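Local coordinates for hypothetical protein PH0730 (Pyrococcus horikoshii, PDB 2P8T) that is of unknown function, though its family is tentatively linked to ATP binding and aminoacyl-tRNA ligase activity, at residues Leu21-Leu26 / Lys34-Arg39. Sequence-based numbering, arbitrary orientation.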
loop_
_atom_site.group_PDB
_atom_site.type_symbol
_atom_site.label_atom_id
_atom_site.label_comp_id
_atom_site.label_asym_id
_atom_site.label_seq_id
_atom_site.Cartn_x
_atom_site.Cartn_y
_atom_site.Cartn_z
ATOM N N LEU A 21 -3.623 5.340 5.571
ATOM C CA LEU A 21 -3.562 5.031 4.129
ATOM C C LEU A 21 -4.226 3.697 3.805
ATOM O O LEU A 21 -5.004 3.608 2.852
ATOM C CB LEU A 21 -2.129 5.086 3.591
ATOM C CG LEU A 21 -1.415 6.444 3.628
ATOM C CD1 LEU A 21 0.093 6.302 3.516
ATOM C CD2 LEU A 21 -1.974 7.364 2.557
ATOM N N ALA A 22 -3.953 2.667 4.620
ATOM C CA ALA A 22 -4.564 1.354 4.445
ATOM C C ALA A 22 -6.088 1.388 4.463
ATOM O O ALA A 22 -6.730 0.762 3.615
ATOM C CB ALA A 22 -4.034 0.349 5.480
ATOM N N VAL A 23 -6.667 2.104 5.428
ATOM C CA VAL A 23 -8.129 2.180 5.528
ATOM C C VAL A 23 -8.725 2.790 4.253
ATOM O O VAL A 23 -9.705 2.288 3.719
ATOM C CB VAL A 23 -8.582 2.979 6.798
ATOM C CG1 VAL A 23 -10.035 3.421 6.679
ATOM C CG2 VAL A 23 -8.344 2.153 8.050
ATOM N N ILE A 24 -8.106 3.852 3.758
ATOM C CA ILE A 24 -8.562 4.524 2.549
ATOM C C ILE A 24 -8.441 3.613 1.325
ATOM O O ILE A 24 -9.355 3.582 0.496
ATOM C CB ILE A 24 -7.830 5.872 2.331
ATOM C CG1 ILE A 24 -8.027 6.777 3.572
ATOM C CG2 ILE A 24 -8.316 6.582 1.057
ATOM C CD1 ILE A 24 -7.420 8.154 3.436
ATOM N N PHE A 25 -7.335 2.885 1.217
ATOM C CA PHE A 25 -7.251 1.817 0.204
ATOM C C PHE A 25 -8.366 0.774 0.361
ATOM O O PHE A 25 -8.981 0.355 -0.627
ATOM C CB PHE A 25 -5.881 1.139 0.199
ATOM C CG PHE A 25 -4.819 1.926 -0.514
ATOM C CD1 PHE A 25 -4.961 2.249 -1.869
ATOM C CD2 PHE A 25 -3.683 2.341 0.155
ATOM C CE1 PHE A 25 -3.987 2.973 -2.539
ATOM C CE2 PHE A 25 -2.696 3.059 -0.501
ATOM C CZ PHE A 25 -2.847 3.383 -1.857
ATOM N N LEU A 26 -8.628 0.353 1.597
ATOM C CA LEU A 26 -9.605 -0.719 1.844
ATOM C C LEU A 26 -11.031 -0.312 1.527
ATOM O O LEU A 26 -11.810 -1.119 1.010
ATOM C CB LEU A 26 -9.514 -1.233 3.287
ATOM C CG LEU A 26 -8.317 -2.116 3.643
ATOM C CD1 LEU A 26 -8.248 -2.359 5.157
ATOM C CD2 LEU A 26 -8.333 -3.439 2.881
ATOM N N LYS A 34 -15.344 -4.422 12.165
ATOM C CA LYS A 34 -14.678 -5.686 12.488
ATOM C C LYS A 34 -13.897 -6.253 11.291
ATOM O O LYS A 34 -12.828 -6.839 11.476
ATOM C CB LYS A 34 -15.674 -6.714 13.048
ATOM C CG LYS A 34 -15.024 -7.847 13.836
ATOM C CD LYS A 34 -16.058 -8.729 14.530
ATOM C CE LYS A 34 -15.458 -10.069 14.955
ATOM N NZ LYS A 34 -15.093 -10.924 13.783
ATOM N N GLN A 35 -14.428 -6.069 10.081
ATOM C CA GLN A 35 -13.709 -6.403 8.839
ATOM C C GLN A 35 -12.423 -5.583 8.696
ATOM O O GLN A 35 -11.374 -6.113 8.328
ATOM C CB GLN A 35 -14.587 -6.164 7.613
ATOM C CG GLN A 35 -15.769 -7.111 7.474
ATOM C CD GLN A 35 -16.781 -6.618 6.457
ATOM O OE1 GLN A 35 -17.436 -5.594 6.659
ATOM N NE2 GLN A 35 -16.921 -7.352 5.361
ATOM N N ILE A 36 -12.515 -4.288 8.987
ATOM C CA ILE A 36 -11.347 -3.415 8.984
ATOM C C ILE A 36 -10.304 -3.922 9.991
ATOM O O ILE A 36 -9.121 -4.047 9.657
ATOM C CB ILE A 36 -11.742 -1.930 9.272
ATOM C CG1 ILE A 36 -12.745 -1.400 8.232
ATOM C CG2 ILE A 36 -10.515 -1.039 9.360
ATOM C CD1 ILE A 36 -12.152 -1.044 6.864
ATOM N N SER A 37 -10.753 -4.228 11.212
ATOM C CA SER A 37 -9.888 -4.748 12.278
ATOM C C SER A 37 -9.092 -5.986 11.867
ATOM O O SER A 37 -7.907 -6.098 12.188
ATOM C CB SER A 37 -10.707 -5.081 13.529
ATOM O OG SER A 37 -11.157 -3.906 14.175
ATOM N N GLU A 38 -9.756 -6.906 11.168
ATOM C CA GLU A 38 -9.135 -8.160 10.736
ATOM C C GLU A 38 -8.093 -7.929 9.636
ATOM O O GLU A 38 -7.007 -8.510 9.667
ATOM C CB GLU A 38 -10.197 -9.184 10.287
ATOM C CG GLU A 38 -10.865 -8.871 8.944
ATOM C CD GLU A 38 -11.621 -10.045 8.321
ATOM O OE1 GLU A 38 -12.303 -10.795 9.063
ATOM O OE2 GLU A 38 -11.552 -10.194 7.078
ATOM N N ARG A 39 -8.428 -7.060 8.687
ATOM C CA ARG A 39 -7.588 -6.816 7.512
ATOM C C ARG A 39 -6.387 -5.912 7.797
ATOM O O ARG A 39 -5.373 -5.979 7.092
ATOM C CB ARG A 39 -8.433 -6.264 6.360
ATOM C CG ARG A 39 -9.485 -7.250 5.860
ATOM C CD ARG A 39 -9.905 -6.994 4.425
ATOM N NE ARG A 39 -8.764 -6.825 3.521
ATOM C CZ ARG A 39 -8.729 -7.242 2.256
ATOM N NH1 ARG A 39 -9.766 -7.887 1.729
ATOM N NH2 ARG A 39 -7.644 -7.028 1.524
#
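V23 and L26 meet I36 and R39 in a mostly apolar helix-helix contact within the N-terminal winged helix-turn-helix domain. It joins helix 17-26 to helix 33-40, the next one along the chain; the two short segments run at 122° to each other, their axes 11.1 Å apart at closest approach. V23 and I36 sit where the backbones come nearest, and their side chains cross at about a right angle, V23 CG2 lying 4.1 Å from I36 CG2. That I36 methyl points anti to the backbone N, while the other branch, bent round at chi2 (-76°), carries CD1 to 4.4 Å from L26 CB. The CB of L26 points toward helix 33-40, and its two methyls meet R39: CD1 rests 4.1 Å from R39 CB, and CD2 lies 3.5 Å from R39 NE. A bend at chi3 (49°) turns the arginine end so that it crosses the leucine obliquely. L40 also packs against V23 and L26, and L50 and L54 of helix 44-56 touch V23, so the contact lies in the core that the domain's three helices share. With only methyls, methylenes and one guanidinium meeting, the pairing relies on shape and burial rather than on directed polar bonds, and the exposed R39 edges it.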